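Local coordinates for protein agmatinase (Burkholderia thailandensis, PDB 4DZ4) that probably hydrolyses agmatine to putrescine and urea at a centre of two manganese ions, as a hexameric member of the arginase family, at residues E26-G31 with A76-A81; M36-T41 with D91-L96; R131-G136 with C314-R319. One frame throughout, in Å; residues are numbered along the deposited sequence.

Interaction 3 lies deepest, packing central strand 131-136 against helix 300-323 through one tryptophan. Interactions 1 and 2 are also buried but lie farther out, near the edge of the sheet where strand 39-40 ends it; interaction 1 reaches subunit boundaries. The chemistry follows place: plain van der Waals contact beside an ethanediol in interaction 1, a guanidinium-phenyl stack in interaction 2, and aliphatic groups over and beside an indole in interaction 3. Arg-37 joins interactions 1 and 2 by a probable hydrogen bond to Ala-30 O, while the Asp-95 to Arg-317 salt bridge ties interaction 2 to the helix of interaction 3.

Interaction 1: residues E26-G31 with A76-A81; sequences ENTYAG and ASVQLA. With EDO (1,2-ethanediol), chain Y.
Thr-28 presses its methyl and its carbonyl oxygen against Val-78, and this pair forms the tight part of the contact. The methyl CG2 of Thr-28 meets CG2 of Val-78 at 3.7 Å, while O of Thr-28 lies 3.5 Å from CB of the same valine. A chi1 of -47° on Thr-28 explains the split between two surfaces: CG2, opposite the backbone N, reaches the 76-81 segment, whereas OG1, beside the backbone N, faces the ethanediol. Gln-79 adds a lighter touch through its aliphatic part, CG standing 4.0 Å from Thr-28 CG2; Gln-79 NE2 hydrogen-bonds to Pro-261 O of the third subunit. The type I beta turn from Asn-27 to Ala-30, closed by Ala-30 N to Asn-27 O at 3.0 Å, presents the threonine at its first corner.

On the looser side an ethanediol, probably from the crystallisation liquor, bridges the segments: it is hydrogen-bonded to 26-31 and touches 76-81 only at van der Waals distance. Its O2 donates to Glu-26 O at 2.7 Å and lies at an equal 2.7 Å from Thr-28 OG1, whose proton may instead serve Thr-61 O of the third subunit in a weak bond. Toward the 76-81 segment, C1 of the diol lies 4.0 Å from Ala-81 CB. At the second corner of the turn, Tyr-29, directed away from 76-81, makes a cation-pi contact with Arg-67 of the second subunit, which places this loop between subunits of the hexamer.

Within the chain, the contact joins the loop between helix 13-16 and strand 39-40 to the loop leaving helix 69-76; segment 76-81 rests on helix 300-323 through Ala-76 and Leu-80.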
ATOM      1  N   GLU B  26     -18.361  -9.721  21.150  1.00 15.96           N
ATOM      2  CA  GLU B  26     -18.006  -9.892  19.733  1.00 15.44           C
ATOM      3  C   GLU B  26     -16.588 -10.444  19.591  1.00 15.21           C
ATOM      4  O   GLU B  26     -15.729 -10.146  20.413  1.00 15.84           O
ATOM      5  CB  GLU B  26     -18.041  -8.532  18.992  1.00 15.34           C
ATOM      6  CG  GLU B  26     -19.384  -7.825  19.092  1.00 15.18           C
ATOM      7  CD  GLU B  26     -20.367  -8.196  17.988  1.00 15.39           C
ATOM      8  OE1 GLU B  26     -20.099  -9.113  17.168  1.00 15.36           O
ATOM      9  OE2 GLU B  26     -21.444  -7.559  17.949  1.00 15.70           O
ATOM     10  N   ASN B  27     -16.342 -11.257  18.567  1.00 14.82           N
ATOM     11  CA  ASN B  27     -14.977 -11.403  18.056  1.00 14.69           C
ATOM     12  C   ASN B  27     -14.627 -10.101  17.331  1.00 13.72           C
ATOM     13  O   ASN B  27     -15.373  -9.641  16.473  1.00 13.26           O
ATOM     14  CB  ASN B  27     -14.852 -12.628  17.146  1.00 14.89           C
ATOM     15  CG  ASN B  27     -14.769 -13.933  17.938  1.00 16.20           C
ATOM     16  OD1 ASN B  27     -14.388 -13.944  19.124  1.00 16.42           O
ATOM     17  ND2 ASN B  27     -15.121 -15.039  17.290  1.00 16.55           N
ATOM     18  N   THR B  28     -13.533  -9.461  17.739  1.00 13.54           N
ATOM     19  CA  THR B  28     -13.250  -8.094  17.264  1.00 13.03           C
ATOM     20  C   THR B  28     -13.132  -8.026  15.735  1.00 12.36           C
ATOM     21  O   THR B  28     -13.516  -7.023  15.123  1.00 11.81           O
ATOM     22  CB  THR B  28     -11.979  -7.547  17.963  1.00 13.56           C
ATOM     23  OG1 THR B  28     -12.080  -7.812  19.371  1.00 14.17           O
ATOM     24  CG2 THR B  28     -11.849  -6.028  17.771  1.00 12.63           C
ATOM     25  N   TYR B  29     -12.628  -9.122  15.147  1.00 12.08           N
ATOM     26  CA  TYR B  29     -12.364  -9.297  13.706  1.00 11.89           C
ATOM     27  C   TYR B  29     -13.579  -9.797  12.911  1.00 11.63           C
ATOM     28  O   TYR B  29     -13.446 -10.118  11.748  1.00 11.90           O
ATOM     29  CB  TYR B  29     -11.197 -10.298  13.497  1.00 12.01           C
ATOM     30  CG  TYR B  29     -11.295 -11.533  14.391  1.00 12.54           C
ATOM     31  CD1 TYR B  29     -12.045 -12.657  13.998  1.00 12.73           C
ATOM     32  CD2 TYR B  29     -10.622 -11.582  15.611  1.00 12.97           C
ATOM     33  CE1 TYR B  29     -12.116 -13.792  14.804  1.00 13.56           C
ATOM     34  CE2 TYR B  29     -10.690 -12.692  16.435  1.00 13.72           C
ATOM     35  CZ  TYR B  29     -11.443 -13.792  16.037  1.00 14.00           C
ATOM     36  OH  TYR B  29     -11.519 -14.892  16.856  1.00 15.18           O
ATOM     37  N   ALA B  30     -14.748  -9.864  13.537  1.00 11.46           N
ATOM     38  CA  ALA B  30     -15.948 -10.317  12.827  1.00 11.44           C
ATOM     39  C   ALA B  30     -17.156  -9.531  13.329  1.00 11.22           C
ATOM     40  O   ALA B  30     -17.009  -8.546  14.071  1.00 10.99           O
ATOM     41  CB  ALA B  30     -16.140 -11.822  13.020  1.00 12.00           C
ATOM     42  N   GLY B  31     -18.348  -9.966  12.942  1.00 11.25           N
ATOM     43  CA  GLY B  31     -19.568  -9.351  13.462  1.00 11.36           C
ATOM     44  C   GLY B  31     -20.035  -8.126  12.696  1.00 11.10           C
ATOM     45  O   GLY B  31     -19.239  -7.446  12.045  1.00 10.86           O
ATOM     46  N   ALA B  76     -13.306   0.925  11.928  1.00  9.46           N
ATOM     47  CA  ALA B  76     -12.237   1.249  12.856  1.00  9.81           C
ATOM     48  C   ALA B  76     -12.676   1.299  14.313  1.00 10.33           C
ATOM     49  O   ALA B  76     -11.832   1.488  15.200  1.00 10.78           O
ATOM     50  CB  ALA B  76     -11.624   2.593  12.470  1.00  9.56           C
ATOM     51  N   SER B  77     -13.979   1.205  14.554  1.00  9.92           N
ATOM     52  CA  SER B  77     -14.510   1.347  15.914  1.00 10.58           C
ATOM     53  C   SER B  77     -14.598  -0.001  16.673  1.00 11.08           C
ATOM     54  O   SER B  77     -15.005  -0.021  17.830  1.00 11.41           O
ATOM     55  CB  SER B  77     -15.888   2.035  15.879  1.00 10.63           C
ATOM     56  OG  SER B  77     -16.882   1.135  15.368  1.00 10.98           O
ATOM     57  N   VAL B  78     -14.230  -1.102  16.022  1.00 10.86           N
ATOM     58  CA  VAL B  78     -14.392  -2.451  16.634  1.00 11.69           C
ATOM     59  C   VAL B  78     -13.692  -2.640  17.970  1.00 12.47           C
ATOM     60  O   VAL B  78     -14.261  -3.226  18.912  1.00 12.74           O
ATOM     61  CB  VAL B  78     -14.121  -3.628  15.657  1.00 11.45           C
ATOM     62  CG1 VAL B  78     -15.106  -3.572  14.499  1.00 11.32           C
ATOM     63  CG2 VAL B  78     -12.702  -3.598  15.092  1.00 11.22           C
ATOM     64  N   GLN B  79     -12.463  -2.153  18.097  1.00 12.25           N
ATOM     65  CA  GLN B  79     -11.771  -2.342  19.358  1.00 13.40           C
ATOM     66  C   GLN B  79     -12.392  -1.521  20.478  1.00 13.66           C
ATOM     67  O   GLN B  79     -12.416  -1.948  21.617  1.00 14.13           O
ATOM     68  CB  GLN B  79     -10.315  -1.938  19.223  1.00 13.48           C
ATOM     69  CG  GLN B  79      -9.468  -2.910  18.449  1.00 13.75           C
ATOM     70  CD  GLN B  79      -8.056  -2.365  18.363  1.00 13.75           C
ATOM     71  OE1 GLN B  79      -7.234  -2.640  19.232  1.00 14.41           O
ATOM     72  NE2 GLN B  79      -7.795  -1.533  17.349  1.00 12.87           N
ATOM     73  N   LEU B  80     -12.865  -0.324  20.145  1.00 13.25           N
ATOM     74  CA  LEU B  80     -13.487   0.561  21.129  1.00 14.01           C
ATOM     75  C   LEU B  80     -14.739  -0.063  21.732  1.00 14.34           C
ATOM     76  O   LEU B  80     -15.101   0.239  22.884  1.00 14.86           O
ATOM     77  CB  LEU B  80     -13.822   1.902  20.464  1.00 13.92           C
ATOM     78  CG  LEU B  80     -12.577   2.779  20.224  1.00 14.22           C
ATOM     79  CD1 LEU B  80     -12.918   3.807  19.160  1.00 13.81           C
ATOM     80  CD2 LEU B  80     -12.135   3.491  21.503  1.00 14.93           C
ATOM     81  N   ALA B  81     -15.379  -0.961  20.991  1.00 14.26           N
ATOM     82  CA  ALA B  81     -16.557  -1.671  21.536  1.00 15.19           C
ATOM     83  C   ALA B  81     -16.224  -2.802  22.536  1.00 16.75           C
ATOM     84  O   ALA B  81     -17.104  -3.261  23.292  1.00 16.88           O
ATOM     85  CB  ALA B  81     -17.430  -2.205  20.391  1.00 15.05           C
TER
HETATM   86  C1  EDO Y 410     -16.225  -5.964  20.753  1.00 29.98           C
HETATM   87  O1  EDO Y 410     -17.432  -6.251  21.469  1.00 36.56           O
HETATM   88  C2  EDO Y 410     -15.041  -6.824  21.175  1.00 27.36           C
HETATM   89  O2  EDO Y 410     -14.620  -7.668  20.125  1.00 26.10           O

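Interaction 2: residues M36-T41 with D91-L96; sequences MRRNYT and DPFDDL. With EDO (1,2-ethanediol), chain T.
Phe-93 receives the guanidinium of Arg-38 flat on its ring, and loop residues on both sides of Phe-93 touch or position that phenyl group. At the start of the loop, Asp-91 makes an Asx turn: Asp-91 OD1 accepts from Phe-93 N at 2.8 Å, the N-H approaching from above the carboxylate plane, which ties the aspartate to the backbone that carries the ring. Asp-91 OD2 takes a hydrogen bond from ethanediol O2 at 2.9 Å and is also bonded to Ser-23 OG. Pro-92 follows, setting its CG over the ring face opposite to Arg-38, so that the phenyl is held between proline and arginine.

At Phe-93 the guanidinium and ring planes differ by 10°, with centres 4.1 Å apart. The stack is displaced: CZ of Arg-38 sits 31° off the ring normal as an off-centre cation-pi partner, whereas CD of Arg-38 stands almost straight above the Phe-93 centroid at 3.5 Å, a CH-pi contact. Bends at chi2 and chi3 of Arg-38 fold the chain over the face in this way. From another direction, CE of Met-36 lies 3.8 Å from CZ of Phe-93, at the ring edge.

Asp-94 and Asp-95 carry the chain round the turn, Asp-95 holding Arg-317 in a salt bridge. Leu-96 closes it, Leu-96 N bonding to Pro-92 O at 2.9 Å. Leu-96 O lies in the ring plane at the phenyl edge, with a water near enough to donate to it, though that proton is not settled. The water is only weakly bonded to Arg-38 NH1, whose stronger partner is Gly-22 O.

This is a displaced arginine-aromatic stack backed by an Asx turn, placed where loops lead into the neighbouring strands 39-40 and 98-103 at one edge of the parallel sheet of the arginase fold.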
ATOM      1  N   MET B  36     -19.399   1.243  16.796  1.00 10.81           N
ATOM      2  CA  MET B  36     -19.264   0.676  18.152  1.00 11.56           C
ATOM      3  C   MET B  36     -20.323  -0.391  18.419  1.00 11.88           C
ATOM      4  O   MET B  36     -20.801  -0.560  19.555  1.00 13.15           O
ATOM      5  CB  MET B  36     -19.233   1.780  19.245  1.00 11.99           C
ATOM      6  CG  MET B  36     -17.863   2.439  19.311  1.00 12.14           C
ATOM      7  SD  MET B  36     -17.752   3.701  20.565  1.00 13.30           S
ATOM      8  CE  MET B  36     -17.480   2.673  22.014  1.00 13.27           C
ATOM      9  N   ARG B  37     -20.665  -1.134  17.367  1.00 11.72           N
ATOM     10  CA  ARG B  37     -21.625  -2.261  17.442  1.00 11.83           C
ATOM     11  C   ARG B  37     -23.031  -1.894  17.881  1.00 12.23           C
ATOM     12  O   ARG B  37     -23.785  -2.782  18.265  1.00 12.63           O
ATOM     13  CB  ARG B  37     -21.123  -3.404  18.361  1.00 12.25           C
ATOM     14  CG  ARG B  37     -19.659  -3.794  18.154  1.00 12.10           C
ATOM     15  CD  ARG B  37     -19.410  -4.355  16.762  1.00 11.82           C
ATOM     16  NE  ARG B  37     -18.103  -5.019  16.783  1.00 11.70           N
ATOM     17  CZ  ARG B  37     -17.673  -5.871  15.860  1.00 11.49           C
ATOM     18  NH1 ARG B  37     -18.414  -6.138  14.792  1.00 11.66           N
ATOM     19  NH2 ARG B  37     -16.492  -6.465  16.017  1.00 11.74           N
ATOM     20  N   ARG B  38     -23.369  -0.610  17.862  1.00 12.24           N
ATOM     21  CA  ARG B  38     -24.681  -0.171  18.302  1.00 12.78           C
ATOM     22  C   ARG B  38     -25.812  -0.680  17.388  1.00 12.55           C
ATOM     23  O   ARG B  38     -25.597  -1.015  16.205  1.00 12.31           O
ATOM     24  CB  ARG B  38     -24.722   1.363  18.483  1.00 13.19           C
ATOM     25  CG  ARG B  38     -23.799   1.912  19.573  1.00 13.90           C
ATOM     26  CD  ARG B  38     -23.529   0.922  20.724  1.00 14.92           C
ATOM     27  NE  ARG B  38     -24.721   0.551  21.447  1.00 16.92           N
ATOM     28  CZ  ARG B  38     -24.826  -0.530  22.225  1.00 16.85           C
ATOM     29  NH1 ARG B  38     -25.962  -0.751  22.824  1.00 18.49           N
ATOM     30  NH2 ARG B  38     -23.819  -1.406  22.366  1.00 17.31           N
ATOM     31  N   ASN B  39     -27.018  -0.786  17.949  1.00 13.00           N
ATOM     32  CA  ASN B  39     -28.126  -1.324  17.154  1.00 13.23           C
ATOM     33  C   ASN B  39     -28.303  -0.560  15.848  1.00 12.80           C
ATOM     34  O   ASN B  39     -28.399   0.669  15.859  1.00 12.30           O
ATOM     35  CB  ASN B  39     -29.445  -1.214  17.903  1.00 14.22           C
ATOM     36  CG  ASN B  39     -29.501  -2.097  19.132  1.00 14.99           C
ATOM     37  OD1 ASN B  39     -28.523  -2.715  19.527  1.00 15.23           O
ATOM     38  ND2 ASN B  39     -30.680  -2.169  19.740  1.00 15.90           N
ATOM     39  N   TYR B  40     -28.366  -1.294  14.737  1.00 12.55           N
ATOM     40  CA  TYR B  40     -28.831  -0.723  13.468  1.00 12.68           C
ATOM     41  C   TYR B  40     -30.344  -0.594  13.471  1.00 13.34           C
ATOM     42  O   TYR B  40     -31.069  -1.605  13.494  1.00 14.38           O
ATOM     43  CB  TYR B  40     -28.455  -1.648  12.308  1.00 12.48           C
ATOM     44  CG  TYR B  40     -27.135  -1.371  11.621  1.00 11.80           C
ATOM     45  CD1 TYR B  40     -26.704  -0.059  11.332  1.00 11.57           C
ATOM     46  CD2 TYR B  40     -26.341  -2.436  11.188  1.00 11.77           C
ATOM     47  CE1 TYR B  40     -25.494   0.160  10.681  1.00 11.30           C
ATOM     48  CE2 TYR B  40     -25.143  -2.219  10.492  1.00 11.57           C
ATOM     49  CZ  TYR B  40     -24.739  -0.934  10.246  1.00 11.21           C
ATOM     50  OH  TYR B  40     -23.565  -0.737   9.569  1.00 10.83           O
ATOM     51  N   THR B  41     -30.830   0.631  13.408  1.00 13.27           N
ATOM     52  CA  THR B  41     -32.290   0.872  13.421  1.00 14.07           C
ATOM     53  C   THR B  41     -32.599   2.300  13.013  1.00 14.61           C
ATOM     54  O   THR B  41     -31.774   3.181  13.216  1.00 13.65           O
ATOM     55  CB  THR B  41     -32.928   0.604  14.809  1.00 14.98           C
ATOM     56  OG1 THR B  41     -34.360   0.720  14.721  1.00 15.48           O
ATOM     57  CG2 THR B  41     -32.384   1.593  15.888  1.00 14.80           C
ATOM     58  N   ASP B  91     -19.095   1.399  30.902  1.00 20.44           N
ATOM     59  CA  ASP B  91     -19.652   1.059  29.599  1.00 20.03           C
ATOM     60  C   ASP B  91     -20.741   2.094  29.350  1.00 19.74           C
ATOM     61  O   ASP B  91     -21.756   2.094  30.049  1.00 20.29           O
ATOM     62  CB  ASP B  91     -20.241  -0.355  29.586  1.00 20.67           C
ATOM     63  CG  ASP B  91     -20.893  -0.698  28.245  1.00 20.83           C
ATOM     64  OD1 ASP B  91     -21.131   0.212  27.430  1.00 20.41           O
ATOM     65  OD2 ASP B  91     -21.118  -1.892  28.000  1.00 22.00           O
ATOM     66  N   PRO B  92     -20.537   2.994  28.374  1.00 18.69           N
ATOM     67  CA  PRO B  92     -21.521   4.058  28.280  1.00 18.88           C
ATOM     68  C   PRO B  92     -22.901   3.554  27.882  1.00 18.95           C
ATOM     69  O   PRO B  92     -23.883   4.240  28.144  1.00 19.57           O
ATOM     70  CB  PRO B  92     -20.944   4.989  27.197  1.00 18.13           C
ATOM     71  CG  PRO B  92     -20.044   4.123  26.385  1.00 17.56           C
ATOM     72  CD  PRO B  92     -19.487   3.101  27.334  1.00 17.88           C
ATOM     73  N   PHE B  93     -22.980   2.362  27.277  1.00 18.85           N
ATOM     74  CA  PHE B  93     -24.244   1.921  26.676  1.00 18.54           C
ATOM     75  C   PHE B  93     -25.156   1.288  27.702  1.00 19.55           C
ATOM     76  O   PHE B  93     -26.301   0.979  27.403  1.00 19.80           O
ATOM     77  CB  PHE B  93     -23.991   1.023  25.459  1.00 17.57           C
ATOM     78  CG  PHE B  93     -23.026   1.637  24.497  1.00 16.72           C
ATOM     79  CD1 PHE B  93     -23.285   2.901  23.966  1.00 16.39           C
ATOM     80  CD2 PHE B  93     -21.847   0.991  24.157  1.00 16.36           C
ATOM     81  CE1 PHE B  93     -22.387   3.509  23.096  1.00 15.99           C
ATOM     82  CE2 PHE B  93     -20.952   1.584  23.257  1.00 16.07           C
ATOM     83  CZ  PHE B  93     -21.211   2.845  22.757  1.00 15.57           C
ATOM     84  N   ASP B  94     -24.661   1.157  28.930  1.00 20.41           N
ATOM     85  CA  ASP B  94     -25.515   0.693  30.028  1.00 21.62           C
ATOM     86  C   ASP B  94     -26.568   1.720  30.392  1.00 21.60           C
ATOM     87  O   ASP B  94     -27.644   1.355  30.876  1.00 22.08           O
ATOM     88  CB  ASP B  94     -24.683   0.273  31.234  1.00 23.23           C
ATOM     89  CG  ASP B  94     -24.051  -1.085  31.041  1.00 24.88           C
ATOM     90  OD1 ASP B  94     -24.574  -1.881  30.217  1.00 26.08           O
ATOM     91  OD2 ASP B  94     -23.021  -1.359  31.689  1.00 25.65           O
ATOM     92  N   ASP B  95     -26.282   3.005  30.175  1.00 20.42           N
ATOM     93  CA  ASP B  95     -27.286   4.014  30.473  1.00 20.80           C
ATOM     94  C   ASP B  95     -27.392   5.162  29.493  1.00 19.22           C
ATOM     95  O   ASP B  95     -28.139   6.100  29.743  1.00 19.27           O
ATOM     96  CB  ASP B  95     -27.189   4.508  31.928  1.00 23.26           C
ATOM     97  CG  ASP B  95     -25.814   4.978  32.294  1.00 24.67           C
ATOM     98  OD1 ASP B  95     -25.078   5.475  31.415  1.00 24.90           O
ATOM     99  OD2 ASP B  95     -25.461   4.851  33.487  1.00 27.45           O
ATOM    100  N   LEU B  96     -26.666   5.065  28.370  1.00 17.58           N
ATOM    101  CA  LEU B  96     -26.848   5.975  27.248  1.00 16.34           C
ATOM    102  C   LEU B  96     -27.277   5.146  26.039  1.00 15.50           C
ATOM    103  O   LEU B  96     -26.563   4.227  25.624  1.00 15.06           O
ATOM    104  CB  LEU B  96     -25.539   6.717  26.889  1.00 15.82           C
ATOM    105  CG  LEU B  96     -25.614   7.812  25.807  1.00 15.39           C
ATOM    106  CD1 LEU B  96     -26.259   9.096  26.302  1.00 15.80           C
ATOM    107  CD2 LEU B  96     -24.217   8.130  25.249  1.00 14.87           C
TER
HETATM  108  C1  EDO T 405     -17.137  -2.958  27.377  1.00 28.22           C
HETATM  109  O1  EDO T 405     -17.672  -1.629  27.506  1.00 26.47           O
HETATM  110  C2  EDO T 405     -18.124  -3.867  26.670  1.00 30.31           C
HETATM  111  O2  EDO T 405     -19.195  -4.073  27.604  1.00 34.84           O
HETATM  112  O   HOH W   1     -26.823   2.142  23.625  1.00 13.82           O

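Interaction 3: residues R131-G136 with C314-R319; sequences RMLTLG and CLWRQR
Trp-316 projects from helix 300-323 onto strand 131-136, and its indole spans much of the gap between helix and sheet in the alpha/beta/alpha sandwich of the arginase family. The short axes run nearly antiparallel, at 168°, and come no nearer than 11.5 Å, which leaves room for a large flat side chain between the backbones.

Arg-131 lies over one face of the indole. Arg-131 CG stands 4.0 Å from the centroid of the five-membered ring of Trp-316, a CH-pi contact over the face of that ring, and so toward the rim of the indole as a whole; a bend at chi2 (-70°) then leads the chain onward above NE1. The guanidinium plane is turned 19° from the ring, though it is the aliphatic part that does the main touching, and NH1 continues to Tyr-153 in a weak hydrogen bond.

Leu-133, two residues along and pointing to the same side of the strand, meets the indole at its edge instead: Leu-133 CB lies 3.9 Å from CZ3 of Trp-316, near the ring plane. Between them Met-132 turns its side chain the other way, onto helix 114-126 across the sheet, yet Met-132 O approaches CH2 of Trp-316 at 3.7 Å. The benzo end is thus set against the strand backbone. The side chain of Leu-133 is about 12 Å from that of the manganese ligand His-139. The pyrrole nitrogen finds its partner on the adjacent strand 282-289, where Trp-316 NE1 hydrogen-bonds to the carbonyl oxygen of Leu-283.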
ATOM      1  N   ARG B 131     -29.556  13.424  20.312  1.00 17.65           N
ATOM      2  CA  ARG B 131     -28.450  14.225  19.785  1.00 17.03           C
ATOM      3  C   ARG B 131     -27.952  13.520  18.531  1.00 15.27           C
ATOM      4  O   ARG B 131     -28.086  12.295  18.417  1.00 15.55           O
ATOM      5  CB  ARG B 131     -27.271  14.252  20.753  1.00 17.54           C
ATOM      6  CG  ARG B 131     -27.571  14.684  22.177  1.00 19.87           C
ATOM      7  CD  ARG B 131     -27.907  16.152  22.265  1.00 21.54           C
ATOM      8  NE  ARG B 131     -27.926  16.536  23.676  1.00 24.39           N
ATOM      9  CZ  ARG B 131     -28.287  17.727  24.130  1.00 25.49           C
ATOM     10  NH1 ARG B 131     -28.695  18.673  23.291  1.00 26.87           N
ATOM     11  NH2 ARG B 131     -28.242  17.960  25.430  1.00 27.11           N
ATOM     12  N   MET B 132     -27.324  14.279  17.638  1.00 14.42           N
ATOM     13  CA  MET B 132     -26.707  13.714  16.429  1.00 13.28           C
ATOM     14  C   MET B 132     -25.194  13.683  16.557  1.00 12.41           C
ATOM     15  O   MET B 132     -24.577  14.691  16.881  1.00 12.19           O
ATOM     16  CB  MET B 132     -27.075  14.500  15.168  1.00 13.47           C
ATOM     17  CG  MET B 132     -28.534  14.358  14.787  1.00 14.38           C
ATOM     18  SD  MET B 132     -28.890  15.244  13.253  1.00 14.90           S
ATOM     19  CE  MET B 132     -28.004  14.278  12.020  1.00 13.66           C
ATOM     20  N   LEU B 133     -24.623  12.503  16.336  1.00 12.07           N
ATOM     21  CA  LEU B 133     -23.175  12.365  16.121  1.00 11.29           C
ATOM     22  C   LEU B 133     -22.993  11.877  14.676  1.00 10.73           C
ATOM     23  O   LEU B 133     -23.302  10.723  14.354  1.00 10.83           O
ATOM     24  CB  LEU B 133     -22.628  11.335  17.121  1.00 11.77           C
ATOM     25  CG  LEU B 133     -21.125  11.066  17.047  1.00 11.96           C
ATOM     26  CD1 LEU B 133     -20.335  12.345  17.019  1.00 11.97           C
ATOM     27  CD2 LEU B 133     -20.664  10.162  18.203  1.00 12.31           C
ATOM     28  N   THR B 134     -22.536  12.763  13.799  1.00 10.09           N
ATOM     29  CA  THR B 134     -22.559  12.458  12.373  1.00  9.68           C
ATOM     30  C   THR B 134     -21.141  12.187  11.853  1.00  9.46           C
ATOM     31  O   THR B 134     -20.207  12.885  12.215  1.00  9.48           O
ATOM     32  CB  THR B 134     -23.241  13.598  11.602  1.00  9.54           C
ATOM     33  OG1 THR B 134     -24.535  13.848  12.186  1.00  9.89           O
ATOM     34  CG2 THR B 134     -23.467  13.213  10.121  1.00  9.27           C
ATOM     35  N   LEU B 135     -21.012  11.152  11.030  1.00  9.39           N
ATOM     36  CA  LEU B 135     -19.706  10.759  10.459  1.00  9.11           C
ATOM     37  C   LEU B 135     -19.705  11.204   9.005  1.00  8.89           C
ATOM     38  O   LEU B 135     -20.611  10.829   8.254  1.00  8.92           O
ATOM     39  CB  LEU B 135     -19.546   9.238  10.523  1.00  9.52           C
ATOM     40  CG  LEU B 135     -19.737   8.609  11.909  1.00 10.13           C
ATOM     41  CD1 LEU B 135     -19.601   7.068  11.868  1.00 10.57           C
ATOM     42  CD2 LEU B 135     -18.751   9.243  12.895  1.00 10.33           C
ATOM     43  N   GLY B 136     -18.691  11.984   8.616  1.00  8.56           N
ATOM     44  CA  GLY B 136     -18.528  12.389   7.239  1.00  9.11           C
ATOM     45  C   GLY B 136     -17.669  11.385   6.445  1.00  9.09           C
ATOM     46  O   GLY B 136     -17.146  10.436   6.999  1.00  9.50           O
ATOM     47  N   CYS B 314     -19.079   9.522  25.302  1.00 13.74           N
ATOM     48  CA  CYS B 314     -18.838   9.448  26.731  1.00 14.95           C
ATOM     49  C   CYS B 314     -19.174  10.767  27.403  1.00 15.32           C
ATOM     50  O   CYS B 314     -19.693  10.765  28.517  1.00 16.05           O
ATOM     51  CB  CYS B 314     -17.390   9.004  26.990  1.00 15.18           C
ATOM     52  SG  CYS B 314     -17.094   7.268  26.588  1.00 15.87           S
ATOM     53  N   LEU B 315     -18.896  11.883  26.720  1.00 14.94           N
ATOM     54  CA  LEU B 315     -19.274  13.209  27.227  1.00 15.51           C
ATOM     55  C   LEU B 315     -20.784  13.275  27.417  1.00 16.03           C
ATOM     56  O   LEU B 315     -21.257  13.723  28.468  1.00 17.22           O
ATOM     57  CB  LEU B 315     -18.813  14.334  26.318  1.00 14.98           C
ATOM     58  CG  LEU B 315     -17.292  14.585  26.295  1.00 15.04           C
ATOM     59  CD1 LEU B 315     -16.955  15.556  25.171  1.00 14.89           C
ATOM     60  CD2 LEU B 315     -16.838  15.147  27.632  1.00 16.03           C
ATOM     61  N   TRP B 316     -21.533  12.802  26.418  1.00 15.22           N
ATOM     62  CA  TRP B 316     -22.989  12.743  26.575  1.00 16.04           C
ATOM     63  C   TRP B 316     -23.467  11.817  27.678  1.00 16.62           C
ATOM     64  O   TRP B 316     -24.444  12.144  28.366  1.00 17.21           O
ATOM     65  CB  TRP B 316     -23.673  12.441  25.242  1.00 15.63           C
ATOM     66  CG  TRP B 316     -23.751  13.636  24.316  1.00 15.27           C
ATOM     67  CD1 TRP B 316     -24.186  14.937  24.606  1.00 15.86           C
ATOM     68  CD2 TRP B 316     -23.416  13.659  22.878  1.00 14.75           C
ATOM     69  NE1 TRP B 316     -24.124  15.740  23.482  1.00 15.40           N
ATOM     70  CE2 TRP B 316     -23.682  15.035  22.411  1.00 14.86           C
ATOM     71  CE3 TRP B 316     -22.938  12.717  21.975  1.00 14.29           C
ATOM     72  CZ2 TRP B 316     -23.457  15.426  21.085  1.00 14.31           C
ATOM     73  CZ3 TRP B 316     -22.717  13.122  20.640  1.00 13.90           C
ATOM     74  CH2 TRP B 316     -23.007  14.439  20.206  1.00 13.65           C
ATOM     75  N   ARG B 317     -22.807  10.662  27.849  1.00 16.73           N
ATOM     76  CA  ARG B 317     -23.169   9.723  28.937  1.00 17.72           C
ATOM     77  C   ARG B 317     -23.018  10.465  30.257  1.00 18.69           C
ATOM     78  O   ARG B 317     -23.893  10.382  31.119  1.00 19.68           O
ATOM     79  CB  ARG B 317     -22.292   8.457  28.921  1.00 18.09           C
ATOM     80  CG  ARG B 317     -22.724   7.356  29.892  1.00 19.34           C
ATOM     81  CD  ARG B 317     -22.104   7.580  31.269  1.00 20.43           C
ATOM     82  NE  ARG B 317     -22.643   6.675  32.273  1.00 22.28           N
ATOM     83  CZ  ARG B 317     -22.216   6.612  33.534  1.00 23.22           C
ATOM     84  NH1 ARG B 317     -21.240   7.399  33.955  1.00 22.90           N
ATOM     85  NH2 ARG B 317     -22.781   5.772  34.383  1.00 25.23           N
ATOM     86  N   GLN B 318     -21.919  11.198  30.405  1.00 18.37           N
ATOM     87  CA  GLN B 318     -21.667  11.920  31.659  1.00 19.28           C
ATOM     88  C   GLN B 318     -22.684  13.016  31.937  1.00 19.63           C
ATOM     89  O   GLN B 318     -23.109  13.180  33.099  1.00 20.69           O
ATOM     90  CB  GLN B 318     -20.244  12.491  31.701  1.00 19.62           C
ATOM     91  CG  GLN B 318     -19.151  11.437  31.824  1.00 20.34           C
ATOM     92  CD  GLN B 318     -19.183  10.659  33.140  1.00 21.79           C
ATOM     93  OE1 GLN B 318     -20.120   9.897  33.408  1.00 22.49           O
ATOM     94  NE2 GLN B 318     -18.145  10.835  33.966  1.00 22.45           N
ATOM     95  N   ARG B 319     -23.078  13.749  30.900  1.00 32.65           N
ATOM     96  CA  ARG B 319     -24.138  14.754  31.004  1.00 32.97           C
ATOM     97  C   ARG B 319     -25.501  14.143  31.405  1.00 33.39           C
ATOM     98  O   ARG B 319     -26.209  14.688  32.275  1.00 34.60           O
ATOM     99  CB  ARG B 319     -24.251  15.534  29.695  1.00 32.28           C
TER